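Local coordinates for uncharacterized protein (PDB 2PYQ) that is of unknown function but folds as a single all-helical chain of the DUF2853 family, at residues A13-N18 / E85-S90; T53-T58 / K94-V99; F63-K66 / A71-E74; S73-G78 / K105-E110. All coordinates share one frame; numbering follows the deposited sequence. Where two conformers were deposited one is given.

Contact 1. Residues A13-N18 / E85-S90; sequences ADDLRN and ETYGRS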
loop_
_atom_site.group_PDB
_atom_site.type_symbol
_atom_site.label_atom_id
_atom_site.label_comp_id
_atom_site.label_asym_id
_atom_site.label_seq_id
_atom_site.Cartn_x
_atom_site.Cartn_y
_atom_site.Cartn_z
ATOM N N ALA A 13 6.878 7.360 -3.201
ATOM C CA ALA A 13 6.612 8.087 -4.438
ATOM C C ALA A 13 7.477 7.547 -5.597
ATOM O O ALA A 13 6.983 7.338 -6.715
ATOM C CB ALA A 13 6.836 9.571 -4.274
ATOM N N ASP A 14 8.760 7.287 -5.310
ATOM C CA ASP A 14 9.687 6.746 -6.292
ATOM C C ASP A 14 9.249 5.343 -6.743
ATOM O O ASP A 14 9.229 5.066 -7.950
ATOM C CB ASP A 14 11.123 6.778 -5.730
ATOM C CG ASP A 14 12.195 6.684 -6.828
ATOM O OD1 ASP A 14 12.282 5.637 -7.497
ATOM O OD2 ASP A 14 12.965 7.676 -7.024
ATOM N N ASP A 15 8.884 4.470 -5.811
ATOM C CA ASP A 15 8.355 3.127 -6.116
ATOM C C ASP A 15 7.110 3.216 -7.001
ATOM O O ASP A 15 6.996 2.501 -7.997
ATOM C CB ASP A 15 7.999 2.320 -4.860
ATOM C CG ASP A 15 9.198 1.727 -4.141
ATOM O OD1 ASP A 15 10.365 2.020 -4.526
ATOM O OD2 ASP A 15 8.947 0.940 -3.190
ATOM N N LEU A 16 6.177 4.098 -6.641
ATOM C CA LEU A 16 4.930 4.239 -7.434
ATOM C C LEU A 16 5.245 4.639 -8.885
ATOM O O LEU A 16 4.750 4.009 -9.801
ATOM C CB LEU A 16 3.970 5.206 -6.795
ATOM C CG LEU A 16 3.254 4.591 -5.595
ATOM C CD1 LEU A 16 2.683 5.718 -4.722
ATOM C CD2 LEU A 16 2.164 3.596 -6.005
ATOM N N ARG A 17 6.109 5.634 -9.069
ATOM C CA ARG A 17 6.451 6.092 -10.408
ATOM C C ARG A 17 7.316 5.102 -11.175
ATOM O O ARG A 17 6.967 4.685 -12.291
ATOM C CB ARG A 17 7.094 7.487 -10.374
ATOM C CG ARG A 17 7.372 8.083 -11.781
ATOM C CD ARG A 17 7.681 9.592 -11.748
ATOM N NE ARG A 17 6.485 10.434 -11.536
ATOM C CZ ARG A 17 5.678 10.920 -12.493
ATOM N NH1 ARG A 17 5.859 10.642 -13.776
ATOM N NH2 ARG A 17 4.630 11.698 -12.138
ATOM N N ASN A 18 8.422 4.691 -10.551
ATOM C CA ASN A 18 9.469 3.927 -11.253
ATOM C C ASN A 18 9.428 2.425 -11.170
ATOM O O ASN A 18 10.148 1.765 -11.931
ATOM C CB ASN A 18 10.831 4.474 -10.810
ATOM C CG ASN A 18 11.008 5.928 -11.211
ATOM O OD1 ASN A 18 10.712 6.315 -12.357
ATOM N ND2 ASN A 18 11.491 6.735 -10.287
ATOM N N GLU A 85 1.263 -8.064 -8.022
ATOM C CA GLU A 85 1.872 -8.344 -9.332
ATOM C C GLU A 85 2.435 -7.066 -9.973
ATOM O O GLU A 85 3.547 -7.085 -10.537
ATOM C CB GLU A 85 0.877 -9.052 -10.279
ATOM C CG GLU A 85 1.414 -9.359 -11.675
ATOM N N THR A 86 1.688 -5.969 -9.875
ATOM C CA THR A 86 2.099 -4.654 -10.388
ATOM C C THR A 86 3.388 -4.183 -9.695
ATOM O O THR A 86 4.341 -3.772 -10.371
ATOM C CB THR A 86 1.006 -3.626 -10.249
ATOM O OG1 THR A 86 -0.100 -4.047 -11.078
ATOM C CG2 THR A 86 1.457 -2.239 -10.698
ATOM N N TYR A 87 3.442 -4.314 -8.373
ATOM C CA TYR A 87 4.619 -3.915 -7.580
ATOM C C TYR A 87 5.819 -4.760 -8.041
ATOM O O TYR A 87 6.941 -4.241 -8.169
ATOM C CB TYR A 87 4.374 -4.112 -6.081
ATOM C CG TYR A 87 5.055 -3.104 -5.154
ATOM C CD1 TYR A 87 6.293 -2.496 -5.447
ATOM C CD2 TYR A 87 4.479 -2.826 -3.905
ATOM C CE1 TYR A 87 6.890 -1.605 -4.557
ATOM C CE2 TYR A 87 5.064 -1.962 -3.033
ATOM C CZ TYR A 87 6.249 -1.342 -3.350
ATOM O OH TYR A 87 6.846 -0.488 -2.456
ATOM N N GLY A 88 5.571 -6.043 -8.296
ATOM C CA GLY A 88 6.540 -6.942 -8.919
ATOM C C GLY A 88 6.911 -8.152 -8.109
ATOM O O GLY A 88 7.219 -8.030 -6.930
ATOM N N ARG A 89 6.954 -9.311 -8.767
ATOM C CA ARG A 89 7.392 -10.572 -8.138
ATOM C C ARG A 89 8.811 -10.465 -7.577
ATOM O O ARG A 89 9.086 -10.997 -6.495
ATOM C CB ARG A 89 7.320 -11.737 -9.168
ATOM N N SER A 90 9.702 -9.772 -8.284
ATOM C CA SER A 90 11.111 -9.593 -7.852
ATOM C C SER A 90 11.318 -8.584 -6.715
ATOM O O SER A 90 12.448 -8.481 -6.196
ATOM C CB SER A 90 11.996 -9.157 -9.037
ATOM O OG SER A 90 12.031 -10.165 -10.084
#

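Contact 2. Residues T53-T58 / K94-V99; sequences TAELET and KYRAVV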
loop_
_atom_site.group_PDB
_atom_site.type_symbol
_atom_site.label_atom_id
_atom_site.label_comp_id
_atom_site.label_asym_id
_atom_site.label_seq_id
_atom_site.Cartn_x
_atom_site.Cartn_y
_atom_site.Cartn_z
ATOM N N THR A 53 0.082 -16.040 2.374
ATOM C CA THR A 53 -1.389 -16.145 2.342
ATOM C C THR A 53 -2.080 -15.427 3.482
ATOM O O THR A 53 -2.981 -14.629 3.221
ATOM C CB THR A 53 -1.805 -17.651 2.321
ATOM O OG1 THR A 53 -1.404 -18.210 1.040
ATOM C CG2 THR A 53 -3.332 -17.875 2.517
ATOM N N ALA A 54 -1.659 -15.680 4.716
ATOM C CA ALA A 54 -2.303 -15.056 5.905
ATOM C C ALA A 54 -2.182 -13.524 5.924
ATOM O O ALA A 54 -3.134 -12.837 6.313
ATOM C CB ALA A 54 -1.751 -15.671 7.215
ATOM N N GLU A 55 -1.061 -13.011 5.449
ATOM C CA GLU A 55 -0.821 -11.589 5.404
ATOM C C GLU A 55 -1.762 -10.908 4.394
ATOM O O GLU A 55 -2.325 -9.878 4.662
ATOM C CB GLU A 55 0.642 -11.373 5.131
ATOM C CG GLU A 55 1.003 -10.200 4.449
ATOM C CD GLU A 55 1.804 -9.310 5.291
ATOM O OE1 GLU A 55 1.196 -8.732 6.218
ATOM O OE2 GLU A 55 3.046 -9.187 5.049
ATOM N N LEU A 56 -1.970 -11.569 3.269
ATOM C CA LEU A 56 -2.931 -11.100 2.273
ATOM C C LEU A 56 -4.358 -11.211 2.788
ATOM O O LEU A 56 -5.164 -10.316 2.519
ATOM C CB LEU A 56 -2.775 -11.824 0.942
ATOM C CG LEU A 56 -1.389 -11.734 0.308
ATOM C CD1 LEU A 56 -1.469 -12.403 -1.057
ATOM C CD2 LEU A 56 -0.821 -10.317 0.196
ATOM N N GLU A 57 -4.688 -12.275 3.526
ATOM C CA GLU A 57 -6.028 -12.407 4.154
ATOM C C GLU A 57 -6.277 -11.287 5.186
ATOM O O GLU A 57 -7.422 -10.845 5.352
ATOM C CB GLU A 57 -6.247 -13.784 4.824
ATOM C CG GLU A 57 -6.228 -15.012 3.905
ATOM C CD GLU A 57 -7.266 -14.992 2.817
ATOM O OE1 GLU A 57 -8.303 -14.282 2.942
ATOM O OE2 GLU A 57 -7.056 -15.735 1.804
ATOM N N THR A 58 -5.212 -10.858 5.863
ATOM C CA THR A 58 -5.266 -9.785 6.855
ATOM C C THR A 58 -5.490 -8.437 6.188
ATOM O O THR A 58 -6.244 -7.612 6.708
ATOM C CB THR A 58 -4.000 -9.770 7.745
ATOM O OG1 THR A 58 -3.991 -10.988 8.544
ATOM C CG2 THR A 58 -3.988 -8.552 8.686
ATOM N N LYS A 94 8.247 -4.569 -0.592
ATOM C CA LYS A 94 6.936 -4.047 -0.939
ATOM C C LYS A 94 6.397 -3.251 0.282
ATOM O O LYS A 94 5.895 -3.841 1.233
ATOM C CB LYS A 94 5.972 -5.177 -1.322
ATOM C CG LYS A 94 6.379 -5.875 -2.608
ATOM C CD LYS A 94 5.282 -6.815 -3.038
ATOM C CE LYS A 94 5.651 -7.547 -4.287
ATOM N NZ LYS A 94 6.709 -8.555 -4.064
ATOM N N TYR A 95 6.490 -1.933 0.228
ATOM C CA TYR A 95 6.054 -1.102 1.332
ATOM C C TYR A 95 4.532 -1.164 1.489
ATOM O O TYR A 95 3.793 -1.087 0.500
ATOM C CB TYR A 95 6.546 0.335 1.185
ATOM C CG TYR A 95 8.051 0.434 1.280
ATOM C CD1 TYR A 95 8.688 0.246 2.498
ATOM C CD2 TYR A 95 8.822 0.731 0.158
ATOM C CE1 TYR A 95 10.083 0.314 2.605
ATOM C CE2 TYR A 95 10.222 0.803 0.243
ATOM C CZ TYR A 95 10.839 0.594 1.467
ATOM O OH TYR A 95 12.229 0.682 1.558
ATOM N N ARG A 96 4.091 -1.365 2.736
ATOM C CA ARG A 96 2.730 -1.537 2.994
ATOM C C ARG A 96 1.908 -0.208 2.609
ATOM O O ARG A 96 0.830 -0.328 2.030
ATOM C CB ARG A 96 2.536 -1.806 4.473
ATOM C CG ARG A 96 1.081 -1.957 4.905
ATOM C CD ARG A 96 0.967 -2.284 6.396
ATOM N NE ARG A 96 1.286 -3.706 6.672
ATOM C CZ ARG A 96 2.502 -4.203 6.956
ATOM N NH1 ARG A 96 3.603 -3.436 7.071
ATOM N NH2 ARG A 96 2.613 -5.521 7.163
ATOM N N ALA A 97 2.489 0.978 2.826
ATOM C CA ALA A 97 1.856 2.240 2.390
ATOM C C ALA A 97 1.629 2.254 0.875
ATOM O O ALA A 97 0.576 2.701 0.425
ATOM C CB ALA A 97 2.697 3.480 2.836
ATOM N N VAL A 98 2.598 1.738 0.109
ATOM C CA VAL A 98 2.481 1.683 -1.346
ATOM C C VAL A 98 1.378 0.703 -1.745
ATOM O O VAL A 98 0.559 1.011 -2.613
ATOM C CB VAL A 98 3.814 1.325 -2.012
ATOM C CG1 VAL A 98 3.627 1.146 -3.515
ATOM C CG2 VAL A 98 4.871 2.404 -1.691
ATOM N N VAL A 99 1.329 -0.441 -1.087
ATOM C CA VAL A 99 0.265 -1.442 -1.347
ATOM C C VAL A 99 -1.115 -0.874 -1.020
ATOM O O VAL A 99 -2.053 -1.002 -1.810
ATOM C CB VAL A 99 0.526 -2.750 -0.574
ATOM C CG1 VAL A 99 -0.670 -3.738 -0.702
ATOM C CG2 VAL A 99 1.827 -3.378 -1.070
#

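Contact 3. Residues F63-K66 / A71-E74; sequences FLMK and ADSE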
loop_
_atom_site.group_PDB
_atom_site.type_symbol
_atom_site.label_atom_id
_atom_site.label_comp_id
_atom_site.label_asym_id
_atom_site.label_seq_id
_atom_site.Cartn_x
_atom_site.Cartn_y
_atom_site.Cartn_z
ATOM N N PHE A 63 -7.876 -4.148 6.140
ATOM C CA PHE A 63 -7.796 -2.921 5.343
ATOM C C PHE A 63 -8.971 -2.775 4.365
ATOM O O PHE A 63 -9.712 -1.819 4.447
ATOM C CB PHE A 63 -6.455 -2.800 4.628
ATOM C CG PHE A 63 -6.322 -1.528 3.849
ATOM C CD1 PHE A 63 -6.182 -0.305 4.517
ATOM C CD2 PHE A 63 -6.376 -1.528 2.435
ATOM C CE1 PHE A 63 -6.084 0.900 3.803
ATOM C CE2 PHE A 63 -6.266 -0.331 1.729
ATOM C CZ PHE A 63 -6.137 0.892 2.409
ATOM N N LEU A 64 -9.153 -3.728 3.452
ATOM C CA LEU A 64 -10.208 -3.613 2.433
ATOM C C LEU A 64 -11.593 -3.611 3.012
ATOM O O LEU A 64 -12.395 -2.725 2.701
ATOM C CB LEU A 64 -10.095 -4.710 1.351
ATOM C CG LEU A 64 -8.803 -4.682 0.521
ATOM C CD1 LEU A 64 -8.830 -5.809 -0.488
ATOM C CD2 LEU A 64 -8.605 -3.330 -0.173
HETATM N N MSE A 65 -11.840 -4.537 3.904
HETATM C CA MSE A 65 -13.191 -4.757 4.468
HETATM C C MSE A 65 -13.429 -3.767 5.640
HETATM O O MSE A 65 -14.387 -3.074 5.666
HETATM C CB MSE A 65 -13.419 -6.218 4.876
HETATM C CG MSE A 65 -13.827 -7.128 3.744
HETATM SE SE MSE A 65 -13.406 -8.929 4.233
HETATM C CE MSE A 65 -14.631 -9.809 3.528
ATOM N N LYS A 66 -12.523 -3.762 6.599
ATOM C CA LYS A 66 -12.720 -2.945 7.807
ATOM C C LYS A 66 -12.520 -1.443 7.570
ATOM O O LYS A 66 -13.330 -0.647 8.058
ATOM C CB LYS A 66 -11.826 -3.424 8.949
ATOM N N ALA A 71 -17.101 -4.972 0.538
ATOM C CA ALA A 71 -17.741 -6.227 0.852
ATOM C C ALA A 71 -16.889 -7.430 0.464
ATOM O O ALA A 71 -16.053 -7.330 -0.436
ATOM C CB ALA A 71 -19.059 -6.316 0.126
ATOM N N ASP A 72 -17.133 -8.563 1.122
ATOM C CA ASP A 72 -16.425 -9.827 0.863
ATOM C C ASP A 72 -16.816 -10.377 -0.497
ATOM O O ASP A 72 -17.982 -10.673 -0.750
ATOM C CB ASP A 72 -16.782 -10.919 1.893
ATOM C CG ASP A 72 -15.793 -12.090 1.890
ATOM O OD1 ASP A 72 -14.885 -12.200 1.005
ATOM O OD2 ASP A 72 -15.911 -12.946 2.807
ATOM N N SER A 73 -15.820 -10.508 -1.376
ATOM C CA SER A 73 -16.035 -11.074 -2.717
ATOM C C SER A 73 -14.675 -11.396 -3.354
ATOM O O SER A 73 -13.647 -10.934 -2.851
ATOM C CB SER A 73 -16.797 -10.091 -3.605
ATOM O OG SER A 73 -16.058 -8.896 -3.799
ATOM N N GLU A 74 -14.717 -12.163 -4.417
ATOM C CA GLU A 74 -13.518 -12.679 -5.252
ATOM C C GLU A 74 -12.750 -11.353 -5.663
ATOM O O GLU A 74 -11.531 -11.406 -5.756
ATOM C CB GLU A 74 -13.917 -13.568 -6.445
ATOM C CG GLU A 74 -12.794 -13.998 -7.360
#

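Contact 4. Residues S73-G78 / K105-E110; sequences SESLMG and KHFGKE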
loop_
_atom_site.group_PDB
_atom_site.type_symbol
_atom_site.label_atom_id
_atom_site.label_comp_id
_atom_site.label_asym_id
_atom_site.label_seq_id
_atom_site.Cartn_x
_atom_site.Cartn_y
_atom_site.Cartn_z
ATOM N N SER A 73 -15.820 -10.508 -1.376
ATOM C CA SER A 73 -16.035 -11.074 -2.717
ATOM C C SER A 73 -14.675 -11.396 -3.354
ATOM O O SER A 73 -13.647 -10.934 -2.851
ATOM C CB SER A 73 -16.797 -10.091 -3.605
ATOM O OG SER A 73 -16.058 -8.896 -3.799
ATOM N N GLU A 74 -14.717 -12.163 -4.417
ATOM C CA GLU A 74 -13.518 -12.679 -5.252
ATOM C C GLU A 74 -12.750 -11.353 -5.663
ATOM O O GLU A 74 -11.531 -11.406 -5.756
ATOM C CB GLU A 74 -13.917 -13.568 -6.445
ATOM C CG GLU A 74 -12.794 -13.998 -7.360
ATOM N N SER A 75 -13.427 -10.237 -5.928
ATOM C CA SER A 75 -12.731 -9.015 -6.381
ATOM C C SER A 75 -11.675 -8.504 -5.379
ATOM O O SER A 75 -10.737 -7.846 -5.789
ATOM C CB SER A 75 -13.721 -7.917 -6.688
ATOM O OG SER A 75 -14.410 -7.535 -5.530
ATOM N N LEU A 76 -11.830 -8.818 -4.081
ATOM C CA LEU A 76 -10.879 -8.323 -3.053
ATOM C C LEU A 76 -9.510 -8.968 -3.162
ATOM O O LEU A 76 -8.513 -8.279 -3.348
ATOM C CB LEU A 76 -11.447 -8.470 -1.645
ATOM C CG LEU A 76 -12.753 -7.713 -1.392
ATOM C CD1 LEU A 76 -13.025 -7.685 0.131
ATOM C CD2 LEU A 76 -12.775 -6.290 -1.923
HETATM N N MSE A 77 -9.472 -10.290 -3.087
HETATM C CA MSE A 77 -8.191 -10.981 -3.287
HETATM C C MSE A 77 -7.688 -10.777 -4.720
HETATM O O MSE A 77 -6.506 -10.706 -4.934
HETATM C CB MSE A 77 -8.294 -12.457 -2.930
HETATM C CG MSE A 77 -6.968 -13.174 -2.868
HETATM SE SE MSE A 77 -5.708 -12.355 -1.602
HETATM C CE MSE A 77 -6.703 -12.584 0.007
ATOM N N GLY A 78 -8.583 -10.665 -5.685
ATOM C CA GLY A 78 -8.185 -10.366 -7.073
ATOM C C GLY A 78 -7.455 -9.048 -7.151
ATOM O O GLY A 78 -6.434 -8.934 -7.826
ATOM N N LYS A 105 -6.626 3.329 -4.738
ATOM C CA LYS A 105 -6.789 3.660 -6.170
ATOM C C LYS A 105 -7.584 2.614 -6.970
ATOM O O LYS A 105 -8.471 2.959 -7.683
ATOM C CB LYS A 105 -5.455 3.920 -6.850
ATOM C CG LYS A 105 -4.735 5.144 -6.492
ATOM C CD LYS A 105 -5.588 6.213 -6.400
ATOM C CE LYS A 105 -5.045 7.327 -7.076
ATOM N NZ LYS A 105 -6.128 7.934 -7.913
ATOM N N HIS A 106 -7.195 1.358 -6.809
ATOM C CA HIS A 106 -7.768 0.247 -7.586
ATOM C C HIS A 106 -9.253 0.090 -7.370
ATOM O O HIS A 106 -9.985 -0.148 -8.313
ATOM C CB HIS A 106 -7.066 -1.063 -7.199
ATOM C CG HIS A 106 -7.608 -2.262 -7.871
ATOM N ND1 HIS A 106 -7.229 -2.621 -9.152
ATOM C CD2 HIS A 106 -8.451 -3.231 -7.438
ATOM C CE1 HIS A 106 -7.880 -3.739 -9.488
ATOM N NE2 HIS A 106 -8.624 -4.118 -8.476
ATOM N N PHE A 107 -9.698 0.283 -6.132
ATOM C CA PHE A 107 -11.091 0.202 -5.765
ATOM C C PHE A 107 -11.831 1.561 -5.777
ATOM O O PHE A 107 -12.989 1.588 -5.444
ATOM C CB PHE A 107 -11.257 -0.504 -4.428
ATOM C CG PHE A 107 -10.908 -1.977 -4.464
ATOM C CD1 PHE A 107 -11.719 -2.878 -5.120
ATOM C CD2 PHE A 107 -9.753 -2.450 -3.842
ATOM C CE1 PHE A 107 -11.413 -4.223 -5.134
ATOM C CE2 PHE A 107 -9.440 -3.784 -3.855
ATOM C CZ PHE A 107 -10.271 -4.674 -4.514
ATOM N N GLY A 108 -11.189 2.667 -6.171
ATOM C CA GLY A 108 -11.843 3.959 -6.232
ATOM C C GLY A 108 -12.317 4.521 -4.897
ATOM O O GLY A 108 -13.302 5.254 -4.841
ATOM N N LYS A 109 -11.541 4.260 -3.844
ATOM C CA LYS A 109 -11.882 4.620 -2.461
ATOM C C LYS A 109 -11.062 5.778 -1.889
ATOM O O LYS A 109 -10.997 5.936 -0.691
ATOM C CB LYS A 109 -11.740 3.371 -1.585
ATOM C CG LYS A 109 -12.790 2.299 -1.820
ATOM C CD LYS A 109 -14.142 2.754 -1.329
ATOM C CE LYS A 109 -15.172 1.681 -1.387
ATOM N NZ LYS A 109 -16.435 2.241 -0.828
ATOM N N GLU A 110 -10.539 6.623 -2.752
ATOM C CA GLU A 110 -9.702 7.775 -2.341
ATOM C C GLU A 110 -10.427 8.693 -1.352
ATOM O O GLU A 110 -9.832 9.154 -0.394
ATOM C CB GLU A 110 -9.282 8.651 -3.531
ATOM C CG GLU A 110 -8.398 8.006 -4.601
ATOM C CD GLU A 110 -9.171 7.241 -5.679
ATOM O OE1 GLU A 110 -10.330 6.804 -5.433
ATOM O OE2 GLU A 110 -8.619 7.081 -6.801
HETATM O O HOH W 1 -10.432 -6.297 -8.091
#

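Contact 1. Residues A13-N18 / E85-S90
Tyr-87 and Asp-15 join the two segments by a single short hydrogen bond. Tyr-87 OH donates its proton to Asp-15 OD2 at 2.6 Å. The carboxylate oxygen receives it on its anti lone pair, the one turned away from OD1. OD2 lies at the edge of the tyrosine ring, in its plane. The two flat groups are strongly tilted, their planes 71° apart. Asp-15 carries CG anti to its carbonyl carbon (chi1 -77°), with its CB directed at the other segment. Tyr-87 has a first torsion off the staggered positions (chi1 -147°), and this brings the phenol across.

Packing adds little. Asp-15 OD2 also sits 3.5 Å from Tyr-87 CE1, and Asp-15 CB approaches the same carbon. The nearest backbone pair, Asp-15 CA and Tyr-87 CA, is 8.1 Å apart, so the long phenol has to span the gap. A phenylalanine here would probably leave Asp-15 OD2 without this donor and Tyr-95 N without its acceptor.

Other bonds fix the polar ends. The Tyr-87 oxygen accepts from Tyr-95 N, and Asp-15 OD1 takes a hydrogen bond from Gln-11.

Both touching residues are buried. The phenol oxygen is both donor and acceptor: it gives a hydrogen bond to helix 4-18 and takes one from the backbone just before helix 96-106, tying three helices at one point.

Contact 2. Residues T53-T58 / K94-V99
Glu-55 and Arg-96 meet through one atom each. Glu-55 OE1 faces Arg-96 NH2 at 3.6 Å, a long salt bridge rather than a close ion pair. The two helices stand well apart here, with Glu-55 CA and Arg-96 CA 10.9 Å from each other, and both side chains must reach.

Arg-96 leaves its helix extended, with CG and CD both continuing the chain outward. It then bends at chi3 (-77°), and this turn swings the guanidinium toward helix 53-65. The acid comes in at the guanidinium edge, near its plane. Glu-55 starts with its CB directed at the other segment. Its CG lies anti to the backbone N, and the chain then bends at chi2 (115°), far from a staggered value. The carboxylate and guanidinium planes are 63° apart, so the two groups are not set side by side as in a two-bond pairing.

The firmer partner of the carboxylate lies elsewhere: Glu-55 OE2 accepts a hydrogen bond from Ala-49 N. That bond probably sets the rotation of the group and leaves OE1 to face the arginine. Both side chains also rest on Val-48.

Tyr-95 takes the N-cap position of helix 96-106, and its O accepts from Val-99 N at 3.0 Å. Arg-96 thus projects from the first turn. The contact is a long salt bridge at the surface, joining the first turns of helices 53-65 and 96-106 in an all-helical fold.

Contact 3. Residues F63-K66 / A71-E74
Met-65 CE and Asp-72 CB are modelled 2.9 Å apart, too short for two carbons that are not bonded, so the position of this methyl is doubtful. Met-65 is a selenomethionine. Two conformers were deposited for it, and the one described here makes this short approach.

What remains is a surface contact. The Met-65 chain leaves its backbone with CG anti to the carbonyl carbon (chi1 -83°). The bend at chi3, as modelled, would bring the methyl to Asp-72, but its exact place is uncertain. The CB of Met-65 points at the loop, whereas that of Ala-71 points away, so Ala-71 contributes mainly backbone. The two backbones come close, with Met-65 CA and Ala-71 CA 6.0 Å apart.

The polar end of Asp-72 is engaged elsewhere. Its OD1 forms a salt bridge with Lys-60, which also lies on helix 53-65. The acid therefore ties the loop to the helix before it.

That helix includes a wider pi-type turn at 63-65. Leu-64 also bonds through its backbone to Leu-70. The chain thus folds back alongside the later part of helix 53-65 before entering helix 74-87. Met-65 and Leu-64 both reach Leu-76 on that helix, and Leu-64 also touches Leu-103 on helix 96-106.

Contact 4. Residues S73-G78 / K105-E110
Phe-107 turns its CG anti to its own carbonyl carbon (chi1 -68°), which sends the ring toward the start of helix 74-87, where it meets Leu-76 and Ser-75. Leu-76 has the same first torsion (chi1 -60°). Its CB points away from Phe-107, but the CD2 branch comes back to the ring.

The apolar contact runs from Leu-76 CD2 to Phe-107 CZ, 3.9 Å. The methyl comes in obliquely, and the two side chains cross at about a right angle. Ser-75 O lies at the ring edge, in its plane, 3.5 Å from Phe-107 CZ. One ring face is taken by the preceding residue, with His-106 CD2 3.6 Å above the ring plane, over its centre. Leu-64 and Leu-70 also pack on the phenylalanine.

A water links the same carbonyl to the histidine. It donates to Ser-75 O at 2.8 Å and hydrogen-bonds to His-106 NE2 at 2.9 Å. At the far end, Gly-108 closes helix 96-106 with a Schellman motif, and Lys-105 NZ pairs with Glu-110 OE2 at 2.9 Å.

Cutting the ring back to an alanine here would probably open a gap beside Leu-76 CD2 and leave His-106 CD2 without the aromatic face it lies over.

The ring gives an apolar surface to the leucine, while Ser-75 O has the ring edge on one hand and a water on the other. The junction of the two helix ends therefore combines apolar packing with a water-mediated polar link.

The four contacts tie together helices 4-18, 53-65, 74-87 and 96-106. The function is unknown, and no active site or ligand is identified to which they could be related. Contacts 1 and 2 join mainly through a probable hydrogen bond between Tyr-87 OH and Tyr-95 N, 3.1 Å; Tyr-87 also packs on Val-98. Contacts 3 and 4 are the closest pair, their centres about 8 Å apart. They share Ser-73 and Glu-74 and meet through Leu-64 CD2 and Phe-107 CE2, 3.8 Å apart. Contact 2 reaches contact 4 where Glu-57 touches Met-77. Contacts 1 and 4 both use helix 74-87, near its two ends, with centres about 18 Å apart. Contacts 1 and 3 lie on opposite sides of the chain's centre, about 23 Å between centres.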